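Local coordinates for Tb427.07.360- putative uncharacterized metacyclic invariant surface protein from Trypanosoma brucei (Trypanosoma brucei, PDB 5VTL), which is of unknown function but, as a metacyclic invariant surface protein with an extended helical architecture, is probably displayed on the surface of the trypanosome, at residues Asn2-Ser8 with Thr124-Ala129; Cys11-Ala16 with Gly131-Asn136; Asn96-Ala101 with Asp169-Tyr174. All blocks are in the same frame, centred on the assembly; numbering follows the deposited sequence.

Contact 1: residues Asn2-Ser8 with Thr124-Ala129; sequences NTVSHVS and TARRIA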
ATOM      1  N   ASN A   2      -4.173  -4.042  34.520  1.00  5.32           N
ATOM      2  CA  ASN A   2      -2.749  -4.187  34.215  1.00  6.82           C
ATOM      3  C   ASN A   2      -2.261  -5.644  34.258  1.00  7.33           C
ATOM      4  O   ASN A   2      -1.118  -5.934  34.610  1.00  5.33           O
ATOM      5  CB  ASN A   2      -1.922  -3.314  35.150  1.00 10.45           C
ATOM      6  CG  ASN A   2      -2.169  -3.606  36.602  1.00 11.01           C
ATOM      7  OD1 ASN A   2      -2.886  -4.556  36.962  1.00  9.75           O
ATOM      8  ND2 ASN A   2      -1.600  -2.768  37.463  1.00 13.45           N
ATOM      9  N   THR A   3      -3.138  -6.551  33.865  1.00  4.98           N
ATOM     10  CA  THR A   3      -2.751  -7.936  33.699  1.00  5.81           C
ATOM     11  C   THR A   3      -1.847  -8.077  32.475  1.00  3.00           C
ATOM     12  O   THR A   3      -1.806  -7.198  31.612  1.00  4.17           O
ATOM     13  CB  THR A   3      -3.974  -8.829  33.493  1.00  8.11           C
ATOM     14  OG1 THR A   3      -4.532  -8.578  32.205  1.00  5.41           O
ATOM     15  CG2 THR A   3      -5.027  -8.585  34.571  1.00 11.62           C
ATOM     16  N   VAL A   4      -1.148  -9.202  32.396  1.00  3.59           N
ATOM     17  CA  VAL A   4      -0.354  -9.538  31.219  1.00  3.70           C
ATOM     18  C   VAL A   4      -1.122  -9.307  29.913  1.00  4.11           C
ATOM     19  O   VAL A   4      -0.601  -8.685  29.000  1.00  4.92           O
ATOM     20  CB  VAL A   4       0.133 -11.001  31.335  1.00  6.90           C
ATOM     21  CG1 VAL A   4       0.701 -11.500  30.035  1.00  6.12           C
ATOM     22  CG2 VAL A   4       1.167 -11.078  32.461  1.00  5.09           C
ATOM     23  N   SER A   5      -2.380  -9.753  29.847  1.00  4.73           N
ATOM     24  CA  SER A   5      -3.164  -9.581  28.626  1.00  6.07           C
ATOM     25  C   SER A   5      -3.439  -8.101  28.314  1.00  4.38           C
ATOM     26  O   SER A   5      -3.401  -7.713  27.136  1.00  5.59           O
ATOM     27  CB  SER A   5      -4.469 -10.359  28.705  1.00  9.92           C
ATOM     28  OG  SER A   5      -4.203 -11.749  28.692  1.00  8.75           O
ATOM     29  N   HIS A   6      -3.717  -7.287  29.335  1.00  3.17           N
ATOM     30  CA  HIS A   6      -3.967  -5.856  29.109  1.00  4.75           C
ATOM     31  C   HIS A   6      -2.699  -5.240  28.533  1.00  5.07           C
ATOM     32  O   HIS A   6      -2.728  -4.503  27.556  1.00  3.37           O
ATOM     33  CB  HIS A   6      -4.303  -5.098  30.389  1.00  4.19           C
ATOM     34  CG  HIS A   6      -5.596  -5.484  31.045  1.00  5.33           C
ATOM     35  ND1 HIS A   6      -6.828  -5.088  30.575  1.00 12.49           N
ATOM     36  CD2 HIS A   6      -5.836  -6.160  32.192  1.00  4.52           C
ATOM     37  CE1 HIS A   6      -7.768  -5.529  31.389  1.00  5.53           C
ATOM     38  NE2 HIS A   6      -7.193  -6.190  32.375  1.00 11.69           N
ATOM     39  N   VAL A   7      -1.571  -5.547  29.148  1.00  4.13           N
ATOM     40  CA  VAL A   7      -0.312  -4.932  28.710  1.00  3.88           C
ATOM     41  C   VAL A   7       0.085  -5.439  27.327  1.00  2.38           C
ATOM     42  O   VAL A   7       0.579  -4.676  26.489  1.00  3.66           O
ATOM     43  CB  VAL A   7       0.799  -5.186  29.751  1.00  4.33           C
ATOM     44  CG1 VAL A   7       2.145  -4.676  29.253  1.00  9.65           C
ATOM     45  CG2 VAL A   7       0.436  -4.506  31.035  1.00  7.06           C
ATOM     46  N   SER A   8      -0.144  -6.721  27.044  1.00  4.04           N
ATOM     47  CA  SER A   8       0.158  -7.237  25.714  1.00  5.18           C
ATOM     48  C   SER A   8      -0.621  -6.498  24.614  1.00  3.59           C
ATOM     49  O   SER A   8      -0.068  -6.149  23.557  1.00  3.04           O
ATOM     50  CB  SER A   8      -0.137  -8.740  25.639  1.00  9.93           C
ATOM     51  OG  SER A   8       0.826  -9.450  26.374  1.00 11.12           O
ATOM     52  N   THR A 124       5.576 -10.185  34.802  1.00  3.91           N
ATOM     53  CA  THR A 124       5.602 -10.282  33.347  1.00  4.45           C
ATOM     54  C   THR A 124       4.917  -9.084  32.705  1.00  3.74           C
ATOM     55  O   THR A 124       5.338  -8.619  31.636  1.00  6.28           O
ATOM     56  CB  THR A 124       4.976 -11.603  32.852  1.00  6.08           C
ATOM     57  OG1 THR A 124       5.781 -12.687  33.334  1.00  5.77           O
ATOM     58  CG2 THR A 124       4.954 -11.667  31.314  1.00  5.18           C
ATOM     59  N   ALA A 125       3.902  -8.557  33.388  1.00  2.20           N
ATOM     60  CA  ALA A 125       3.224  -7.342  32.928  1.00  3.93           C
ATOM     61  C   ALA A 125       4.187  -6.168  32.860  1.00  4.77           C
ATOM     62  O   ALA A 125       4.238  -5.444  31.855  1.00  4.09           O
ATOM     63  CB  ALA A 125       2.091  -7.025  33.820  1.00  5.25           C
ATOM     64  N   ARG A 126       4.967  -5.997  33.921  1.00  4.53           N
ATOM     65  CA  ARG A 126       5.985  -4.950  33.958  1.00  3.19           C
ATOM     66  C   ARG A 126       7.064  -5.173  32.909  1.00  2.76           C
ATOM     67  O   ARG A 126       7.545  -4.232  32.277  1.00  6.32           O
ATOM     68  CB  ARG A 126       6.621  -4.893  35.337  1.00  5.55           C
ATOM     69  CG  ARG A 126       5.635  -4.523  36.454  1.00  6.17           C
ATOM     70  CD  ARG A 126       6.377  -4.330  37.798  1.00  5.50           C
ATOM     71  NE  ARG A 126       7.122  -3.087  37.798  1.00  5.87           N
ATOM     72  CZ  ARG A 126       7.862  -2.660  38.812  1.00  8.21           C
ATOM     73  NH1 ARG A 126       7.993  -3.422  39.883  1.00  7.58           N
ATOM     74  NH2 ARG A 126       8.517  -1.516  38.725  1.00  7.29           N
ATOM     75  N   ARG A 127       7.443  -6.423  32.692  1.00  4.23           N
ATOM     76  CA  ARG A 127       8.504  -6.722  31.739  1.00  4.17           C
ATOM     77  C   ARG A 127       8.078  -6.374  30.322  1.00  3.24           C
ATOM     78  O   ARG A 127       8.812  -5.769  29.549  1.00  5.02           O
ATOM     79  CB  ARG A 127       8.890  -8.200  31.808  1.00  6.25           C
ATOM     80  CG  ARG A 127       9.970  -8.574  30.834  1.00 10.66           C
ATOM     81  CD  ARG A 127      10.633  -9.891  31.260  1.00 22.24           C
ATOM     82  NE  ARG A 127       9.679 -10.982  31.205  1.00 26.93           N
ATOM     83  CZ  ARG A 127       9.135 -11.617  32.247  1.00 15.43           C
ATOM     84  NH1 ARG A 127       9.429 -11.326  33.508  1.00 17.30           N
ATOM     85  NH2 ARG A 127       8.271 -12.576  31.997  1.00 17.34           N
ATOM     86  N   ILE A 128       6.865  -6.764  29.985  1.00  4.70           N
ATOM     87  CA  ILE A 128       6.337  -6.476  28.662  1.00  4.30           C
ATOM     88  C   ILE A 128       6.222  -4.969  28.488  1.00  4.98           C
ATOM     89  O   ILE A 128       6.599  -4.427  27.445  1.00  4.81           O
ATOM     90  CB  ILE A 128       4.971  -7.149  28.488  1.00  5.76           C
ATOM     91  CG1 ILE A 128       5.150  -8.669  28.457  1.00  7.58           C
ATOM     92  CG2 ILE A 128       4.252  -6.656  27.197  1.00  6.58           C
ATOM     93  CD1 ILE A 128       3.804  -9.405  28.521  1.00  7.64           C
ATOM     94  N   ALA A 129       5.714  -4.294  29.517  1.00  5.10           N
ATOM     95  CA  ALA A 129       5.521  -2.840  29.440  1.00  5.68           C
ATOM     96  C   ALA A 129       6.859  -2.134  29.262  1.00  6.47           C
ATOM     97  O   ALA A 129       7.001  -1.230  28.429  1.00  6.81           O
ATOM     98  CB  ALA A 129       4.817  -2.309  30.678  1.00  8.05           C
TER

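Contact 2: residues Cys11-Ala16 with Gly131-Asn136; sequences CLFSEA and GCSLPN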
ATOM      1  N   CYS A  11       0.745  -2.949  24.237  1.00  4.59           N
ATOM      2  CA  CYS A  11       2.039  -2.925  23.584  1.00  4.20           C
ATOM      3  C   CYS A  11       1.909  -3.138  22.066  1.00  4.54           C
ATOM      4  O   CYS A  11       2.502  -2.421  21.263  1.00  4.08           O
ATOM      5  CB  CYS A  11       2.981  -3.958  24.205  1.00  5.75           C
ATOM      6  SG  CYS A  11       4.609  -3.872  23.432  1.00  8.99           S
ATOM      7  N   LEU A  12       1.108  -4.114  21.662  1.00  4.92           N
ATOM      8  CA  LEU A  12       0.839  -4.322  20.241  1.00  4.81           C
ATOM      9  C   LEU A  12       0.325  -3.050  19.577  1.00  5.36           C
ATOM     10  O   LEU A  12       0.756  -2.694  18.472  1.00  4.29           O
ATOM     11  CB  LEU A  12      -0.158  -5.464  20.061  1.00  3.56           C
ATOM     12  CG  LEU A  12      -0.331  -6.028  18.648  1.00  6.86           C
ATOM     13  CD1 LEU A  12      -0.788  -7.493  18.731  1.00 13.13           C
ATOM     14  CD2 LEU A  12      -1.355  -5.223  17.848  1.00 10.19           C
ATOM     15  N   PHE A  13      -0.562  -2.345  20.264  1.00  4.26           N
ATOM     16  CA  PHE A  13      -1.149  -1.115  19.730  1.00  3.09           C
ATOM     17  C   PHE A  13      -0.080   0.001  19.612  1.00  4.79           C
ATOM     18  O   PHE A  13       0.037   0.672  18.582  1.00  3.46           O
ATOM     19  CB  PHE A  13      -2.300  -0.690  20.649  1.00  3.21           C
ATOM     20  CG  PHE A  13      -3.125   0.446  20.124  1.00 13.85           C
ATOM     21  CD1 PHE A  13      -3.284   0.644  18.762  1.00 16.51           C
ATOM     22  CD2 PHE A  13      -3.718   1.342  21.003  1.00 22.98           C
ATOM     23  CE1 PHE A  13      -4.045   1.692  18.287  1.00 12.81           C
ATOM     24  CE2 PHE A  13      -4.486   2.400  20.528  1.00 23.20           C
ATOM     25  CZ  PHE A  13      -4.643   2.574  19.171  1.00 16.32           C
ATOM     26  N   SER A  14       0.713   0.188  20.664  1.00  4.83           N
ATOM     27  CA  SER A  14       1.772   1.185  20.633  1.00  4.78           C
ATOM     28  C   SER A  14       2.790   0.927  19.520  1.00  5.03           C
ATOM     29  O   SER A  14       3.172   1.844  18.759  1.00  5.09           O
ATOM     30  CB  SER A  14       2.485   1.231  21.972  1.00  5.09           C
ATOM     31  OG  SER A  14       3.549   2.168  21.930  1.00  4.80           O
ATOM     32  N   GLU A  15       3.259  -0.313  19.413  1.00  4.01           N
ATOM     33  CA  GLU A  15       4.264  -0.626  18.407  1.00  3.46           C
ATOM     34  C   GLU A  15       3.669  -0.524  16.994  1.00  3.40           C
ATOM     35  O   GLU A  15       4.346  -0.150  16.049  1.00  5.51           O
ATOM     36  CB  GLU A  15       4.883  -2.003  18.686  1.00  8.59           C
ATOM     37  CG  GLU A  15       5.689  -1.983  19.991  1.00  4.77           C
ATOM     38  CD  GLU A  15       6.365  -3.292  20.347  1.00  8.71           C
ATOM     39  OE1 GLU A  15       5.924  -4.354  19.864  1.00  5.48           O
ATOM     40  OE2 GLU A  15       7.359  -3.236  21.133  1.00  7.02           O
ATOM     41  N   ALA A  16       2.387  -0.828  16.862  1.00  3.78           N
ATOM     42  CA  ALA A  16       1.688  -0.607  15.600  1.00  3.31           C
ATOM     43  C   ALA A  16       1.696   0.876  15.210  1.00  5.03           C
ATOM     44  O   ALA A  16       2.042   1.224  14.087  1.00  3.61           O
ATOM     45  CB  ALA A  16       0.244  -1.135  15.706  1.00  2.46           C
ATOM     46  N   GLY A 131       9.641  -3.223  28.027  1.00  8.17           N
ATOM     47  CA  GLY A 131      10.385  -3.578  26.814  1.00 12.77           C
ATOM     48  C   GLY A 131       9.670  -3.197  25.520  1.00  9.64           C
ATOM     49  O   GLY A 131      10.100  -3.545  24.424  1.00  8.72           O
ATOM     50  N   CYS A 132       8.574  -2.475  25.665  1.00  6.56           N
ATOM     51  CA  CYS A 132       7.682  -2.210  24.545  1.00  8.36           C
ATOM     52  C   CYS A 132       8.148  -0.995  23.768  1.00  8.54           C
ATOM     53  O   CYS A 132       7.576   0.075  23.880  1.00  7.77           O
ATOM     54  CB  CYS A 132       6.240  -1.996  25.054  1.00  8.68           C
ATOM     55  SG  CYS A 132       5.102  -1.892  23.692  1.00  8.81           S
ATOM     56  N   SER A 133       9.212  -1.153  22.986  1.00  8.91           N
ATOM     57  CA  SER A 133       9.833   0.011  22.351  1.00  8.01           C
ATOM     58  C   SER A 133      10.325  -0.317  20.961  1.00 13.53           C
ATOM     59  O   SER A 133      11.225   0.351  20.457  1.00 11.15           O
ATOM     60  CB  SER A 133      11.008   0.468  23.193  1.00 11.27           C
ATOM     61  OG  SER A 133      11.930  -0.601  23.350  1.00 12.89           O
ATOM     62  N   LEU A 134       9.729  -1.344  20.355  1.00  8.17           N
ATOM     63  CA  LEU A 134      10.118  -1.795  19.020  1.00  8.31           C
ATOM     64  C   LEU A 134       8.972  -1.551  18.036  1.00 10.89           C
ATOM     65  O   LEU A 134       7.975  -2.326  18.034  1.00  8.79           O
ATOM     66  CB  LEU A 134      10.475  -3.273  19.070  1.00 12.62           C
ATOM     67  CG  LEU A 134      11.000  -3.903  17.776  1.00 26.35           C
ATOM     68  CD1 LEU A 134      12.220  -3.165  17.232  1.00 38.05           C
ATOM     69  CD2 LEU A 134      11.331  -5.363  18.005  1.00 35.44           C
ATOM     70  N   PRO A 135       9.094  -0.485  17.204  1.00  7.54           N
ATOM     71  CA  PRO A 135       8.037  -0.203  16.231  1.00  6.56           C
ATOM     72  C   PRO A 135       7.811  -1.379  15.310  1.00  9.40           C
ATOM     73  O   PRO A 135       8.763  -2.040  14.907  1.00  8.35           O
ATOM     74  CB  PRO A 135       8.575   1.015  15.446  1.00 10.63           C
ATOM     75  CG  PRO A 135       9.502   1.682  16.390  1.00 14.48           C
ATOM     76  CD  PRO A 135      10.157   0.539  17.143  1.00 10.03           C
ATOM     77  N   ASN A 136       6.546  -1.643  15.004  1.00  4.56           N
ATOM     78  CA  ASN A 136       6.194  -2.717  14.125  1.00  3.89           C
ATOM     79  C   ASN A 136       6.189  -2.200  12.707  1.00  4.37           C
ATOM     80  O   ASN A 136       5.201  -1.661  12.236  1.00  6.38           O
ATOM     81  CB  ASN A 136       4.827  -3.270  14.518  1.00  6.59           C
ATOM     82  CG  ASN A 136       4.401  -4.407  13.652  1.00  9.72           C
ATOM     83  OD1 ASN A 136       5.118  -4.802  12.744  1.00  8.11           O
ATOM     84  ND2 ASN A 136       3.215  -4.936  13.908  1.00  8.85           N
TER
HETATM   85  O   HOH W   1       2.230  -4.329  16.577  1.00  7.09           O
HETATM   86  O   HOH W   2       6.239   1.420  21.743  1.00  6.62           O
HETATM   87  O   HOH W   3       8.272  -5.247  22.368  1.00 16.19           O

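Contact 3: residues Asn96-Ala101 with Asp169-Tyr174; sequences NAPLLA and DLRAEY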
ATOM      1  N   ASN A  96      -1.420  11.831   5.362  1.00  6.80           N
ATOM      2  CA  ASN A  96      -2.482  11.923   6.361  1.00  9.22           C
ATOM      3  C   ASN A  96      -2.340  10.945   7.517  1.00  9.41           C
ATOM      4  O   ASN A  96      -2.386  11.329   8.687  1.00  7.78           O
ATOM      5  CB  ASN A  96      -3.837  11.683   5.700  1.00  8.78           C
ATOM      6  CG  ASN A  96      -4.228  12.791   4.745  1.00  7.91           C
ATOM      7  OD1 ASN A  96      -3.483  13.769   4.583  1.00  9.91           O
ATOM      8  ND2 ASN A  96      -5.392  12.638   4.076  1.00 10.37           N
ATOM      9  N   ALA A  97      -2.190   9.664   7.198  1.00 10.27           N
ATOM     10  CA  ALA A  97      -2.193   8.638   8.244  1.00  7.44           C
ATOM     11  C   ALA A  97      -1.147   8.841   9.356  1.00  6.81           C
ATOM     12  O   ALA A  97      -1.490   8.707  10.537  1.00  8.26           O
ATOM     13  CB  ALA A  97      -2.090   7.230   7.633  1.00  7.89           C
ATOM     14  N   PRO A  98       0.117   9.159   9.013  1.00  9.71           N
ATOM     15  CA  PRO A  98       1.062   9.351  10.124  1.00  7.74           C
ATOM     16  C   PRO A  98       0.697  10.488  11.067  1.00  9.83           C
ATOM     17  O   PRO A  98       1.061  10.408  12.249  1.00 10.17           O
ATOM     18  CB  PRO A  98       2.386   9.654   9.422  1.00 12.55           C
ATOM     19  CG  PRO A  98       2.251   8.951   8.087  1.00 10.84           C
ATOM     20  CD  PRO A  98       0.816   9.169   7.708  1.00  5.71           C
ATOM     21  N   LEU A  99       0.004  11.519  10.587  1.00  8.82           N
ATOM     22  CA  LEU A  99      -0.370  12.624  11.482  1.00 11.90           C
ATOM     23  C   LEU A  99      -1.322  12.116  12.565  1.00 10.49           C
ATOM     24  O   LEU A  99      -1.177  12.440  13.749  1.00 10.93           O
ATOM     25  CB  LEU A  99      -1.020  13.801  10.711  1.00  9.80           C
ATOM     26  CG  LEU A  99      -1.238  15.034  11.607  1.00 13.07           C
ATOM     27  CD1 LEU A  99       0.109  15.652  12.053  1.00 14.62           C
ATOM     28  CD2 LEU A  99      -2.100  16.081  10.941  1.00 14.75           C
ATOM     29  N   LEU A 100      -2.288  11.312  12.139  1.00  9.93           N
ATOM     30  CA  LEU A 100      -3.279  10.726  13.024  1.00  7.64           C
ATOM     31  C   LEU A 100      -2.663   9.719  13.984  1.00 11.21           C
ATOM     32  O   LEU A 100      -3.000   9.700  15.170  1.00 12.49           O
ATOM     33  CB  LEU A 100      -4.394  10.063  12.217  1.00  8.04           C
ATOM     34  CG  LEU A 100      -5.169  10.993  11.247  1.00 12.51           C
ATOM     35  CD1 LEU A 100      -6.278  10.265  10.504  1.00 12.33           C
ATOM     36  CD2 LEU A 100      -5.753  12.159  12.002  1.00 12.09           C
ATOM     37  N   ALA A 101      -1.746   8.900  13.491  1.00  8.12           N
ATOM     38  CA  ALA A 101      -1.136   7.890  14.348  1.00  7.09           C
ATOM     39  C   ALA A 101      -0.280   8.524  15.426  1.00 11.78           C
ATOM     40  O   ALA A 101      -0.364   8.148  16.592  1.00  8.87           O
ATOM     41  CB  ALA A 101      -0.317   6.912  13.519  1.00  8.52           C
ATOM     42  N   ASP A 169     -10.953   6.943  12.199  1.00 11.82           N
ATOM     43  CA  ASP A 169     -10.429   7.856  11.175  1.00 11.36           C
ATOM     44  C   ASP A 169      -9.106   7.325  10.633  1.00 13.63           C
ATOM     45  O   ASP A 169      -8.935   7.195   9.425  1.00 11.04           O
ATOM     46  CB  ASP A 169     -10.232   9.244  11.765  1.00  9.87           C
ATOM     47  CG  ASP A 169     -11.507  10.083  11.756  1.00 40.95           C
ATOM     48  OD1 ASP A 169     -12.606   9.523  11.543  1.00 41.13           O
ATOM     49  OD2 ASP A 169     -11.408  11.315  11.974  1.00 41.64           O
ATOM     50  N   LEU A 170      -8.176   7.011  11.533  1.00  8.40           N
ATOM     51  CA  LEU A 170      -6.888   6.444  11.130  1.00  9.86           C
ATOM     52  C   LEU A 170      -7.071   5.190  10.293  1.00  9.00           C
ATOM     53  O   LEU A 170      -6.415   5.010   9.246  1.00  8.89           O
ATOM     54  CB  LEU A 170      -6.052   6.100  12.352  1.00  5.49           C
ATOM     55  CG  LEU A 170      -4.782   5.301  12.099  1.00  5.04           C
ATOM     56  CD1 LEU A 170      -3.891   5.971  11.054  1.00  8.40           C
ATOM     57  CD2 LEU A 170      -4.039   5.157  13.428  1.00 12.16           C
ATOM     58  N   ARG A 171      -7.952   4.316  10.762  1.00  8.26           N
ATOM     59  CA  ARG A 171      -8.160   3.048  10.079  1.00 11.42           C
ATOM     60  C   ARG A 171      -8.777   3.241   8.708  1.00 10.54           C
ATOM     61  O   ARG A 171      -8.432   2.527   7.763  1.00  7.91           O
ATOM     62  CB  ARG A 171      -8.976   2.115  10.961  1.00 12.66           C
ATOM     63  CG  ARG A 171      -8.138   1.685  12.168  1.00  7.58           C
ATOM     64  CD  ARG A 171      -8.831   0.659  13.013  1.00 12.20           C
ATOM     65  NE  ARG A 171      -9.252  -0.455  12.185  1.00 12.08           N
ATOM     66  CZ  ARG A 171     -10.320  -1.211  12.411  1.00 13.29           C
ATOM     67  NH1 ARG A 171     -11.106  -0.975  13.453  1.00 15.11           N
ATOM     68  NH2 ARG A 171     -10.604  -2.203  11.575  1.00 16.26           N
ATOM     69  N   ALA A 172      -9.634   4.251   8.588  1.00  9.15           N
ATOM     70  CA  ALA A 172     -10.202   4.622   7.298  1.00  7.09           C
ATOM     71  C   ALA A 172      -9.118   5.184   6.380  1.00  9.28           C
ATOM     72  O   ALA A 172      -9.066   4.832   5.210  1.00  9.38           O
ATOM     73  CB  ALA A 172     -11.329   5.620   7.478  1.00  9.16           C
ATOM     74  N   GLU A 173      -8.230   6.022   6.904  1.00  7.39           N
ATOM     75  CA  GLU A 173      -7.166   6.588   6.084  1.00  6.54           C
ATOM     76  C   GLU A 173      -6.193   5.508   5.637  1.00  6.52           C
ATOM     77  O   GLU A 173      -5.722   5.515   4.495  1.00  6.74           O
ATOM     78  CB  GLU A 173      -6.372   7.650   6.846  1.00 10.75           C
ATOM     79  CG  GLU A 173      -7.071   8.973   7.054  1.00 20.52           C
ATOM     80  CD  GLU A 173      -7.317   9.736   5.771  1.00 14.82           C
ATOM     81  OE1 GLU A 173      -6.358  10.048   5.033  1.00 14.04           O
ATOM     82  OE2 GLU A 173      -8.491  10.032   5.517  1.00 21.96           O
ATOM     83  N   TYR A 174      -5.877   4.575   6.534  1.00  8.62           N
ATOM     84  CA  TYR A 174      -4.935   3.535   6.182  1.00  6.83           C
ATOM     85  C   TYR A 174      -5.592   2.617   5.153  1.00  5.36           C
ATOM     86  O   TYR A 174      -4.944   2.171   4.203  1.00  6.51           O
ATOM     87  CB  TYR A 174      -4.417   2.767   7.420  1.00  8.47           C
ATOM     88  CG  TYR A 174      -2.959   2.385   7.211  1.00  6.67           C
ATOM     89  CD1 TYR A 174      -2.620   1.203   6.568  1.00  5.29           C
ATOM     90  CD2 TYR A 174      -1.936   3.228   7.602  1.00  5.90           C
ATOM     91  CE1 TYR A 174      -1.309   0.862   6.352  1.00  4.44           C
ATOM     92  CE2 TYR A 174      -0.616   2.902   7.389  1.00  6.84           C
ATOM     93  CZ  TYR A 174      -0.305   1.719   6.760  1.00  6.04           C
ATOM     94  OH  TYR A 174       0.994   1.393   6.511  1.00  6.13           O
TER

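Contact 1: residues Asn2-Ser8 with Thr124-Ala129
V7 and V4 meet A125, I128 and A129 in a contact made mainly of apolar side chains. V7 is directed at the facing helix, and with CG1 anti to the backbone N (chi1 174°) that methyl enters between the A125 carbonyl and two side chains: V7 CG1 lies 3.5 Å from I128 CG2 and 3.8 Å from A129 CB. The other branch, V7 CG2, rests against the A125 methyl. One turn earlier, V4 divides its two methyls. V4 CG2 sits 3.9 Å from T124 CB, while V4 CG1 reaches I128 CD1, the two side chains set nearly perpendicular. The small A125 lets the backbones close in, with V4 CA 4.5 Å from A125 CA.

The short axes of 4-8 and 124-129 are 8.7 Å apart and only 8° from parallel, so the start of the long helix 4-58 runs alongside the short helix 123-130 in the same direction, within an almost wholly helical chain. Helix 105-116 packs against the same group: V7 touches Y111 and V115.

No polar pair joins the two segments. S8 OG stands 3.7 Å from I128 CD1, and N2 O is 3.5 Å from A125 CB, both van der Waals approaches of an oxygen to a methyl. T3 holds the N-cap position of helix 4-58, although the bond from H6 N to its OG1 is doubtful because that oxygen is crowded in the model. H6, which does not touch 124-129, forms an edge-to-face pair with the F155 ring.

Contact 2: residues Cys11-Ala16 with Gly131-Asn136
A disulfide ties helix 4-58 to the irregular segment that follows helix 123-130, and a carboxylate and a backbone bond continue the join along the chain. C11 SG and C132 SG are 2.1 Å apart with a chi3 of 102°, close to perpendicular, as in a relaxed bridge. Both sulfurs stand anti to their own backbone N, and C11 is directed at the loop; C132 is the centre of an inverse gamma turn.

One turn on, E15 leaves the helix with an extended chain and lies along 132-134. E15 OE2 accepts from L134 N at 3.1 Å (N-H...O 158°), with the donor above the carboxylate plane. The same oxygen receives a water that also donates to G131 O. The E15 carbonyl takes a nearly straight bond from N136 N, 2.9 Å long at 174°, although the donor lies well out of the carbonyl plane.

Two further waters span the interface. One donates to S14 OG and to C132 O; the other donates to L12 O and accepts from N136 ND2. S14 OG is also hydrogen-bonded to D109 OD1 on helix 105-116, and N136 OD1 accepts from G138 N two residues on in the same loop. This combination of covalent bridge, one backbone bond, a carboxylate-to-backbone bond and waters is that of an irregular loop laid along a helix and cross-linked to it by a disulfide.

Contact 3: residues Asn96-Ala101 with Asp169-Tyr174
L170 and A97 form the apolar centre. With CG anti to the backbone N (chi1 171°), the L170 side chain swings in toward the partner helix and spreads its two methyls along it: L170 CD1 comes within 4.1 Å of A97 CB, and L170 CD2 lies at the same distance from A101 CB. Y174 CD2 also comes within 4.0 Å of A97 CB. L170 thus packs against two small alanine side chains, and the A97 carbonyl oxygen also lies against L170 CD1.

The segments belong to helix 63-102 and helix 157-209, which meet antiparallel: the local axes are 9.1 Å apart and their directions differ by 158°. The pairing of A97 with E173 and of L100 with L170 at the nearest CA atoms follows this opposite run, one index rising by three as the other falls by three. Helix 4-58 packs against the pair, its L17 touching L170 and its I20 touching both A101 and Y174, so the pair is part of a bundle of at least three helices. P98 lacks an amide hydrogen, and helix 63-102 is kinked where the P98 N makes no bond to the preceding turn.

Further out, L100 CD1 packs 3.8 Å from E173 CG, the two side chains crossing at about a right angle. E173 is bent at chi2, which turns its carboxylate back toward N96. There N96 ND2 donates to E173 OE1 at 2.9 Å with an N-H...O angle of 154°. The acceptor lies in the N96 amide plane, whereas the donor stands above the carboxylate plane.

In the fold
Contacts 1 and 2 are successive parts of one interface along the start of helix 4-58. Their centres are 12 Å apart, and they touch where I128 CG2 of contact 1 packs 4.2 Å from C11 CB of contact 2, so the apolar helix pair runs directly into the disulfide. Contact 3 lies nearer the centre of the chain, about 17 Å from contact 2 between centres and about 27 Å from contact 1, and touches neither. Helix 4-58 still relates them: it carries the first segments of contacts 1 and 2, and its L17 and I20 pack on contact 3. Each pair of contacts brings together parts of the chain that alternate in sequence.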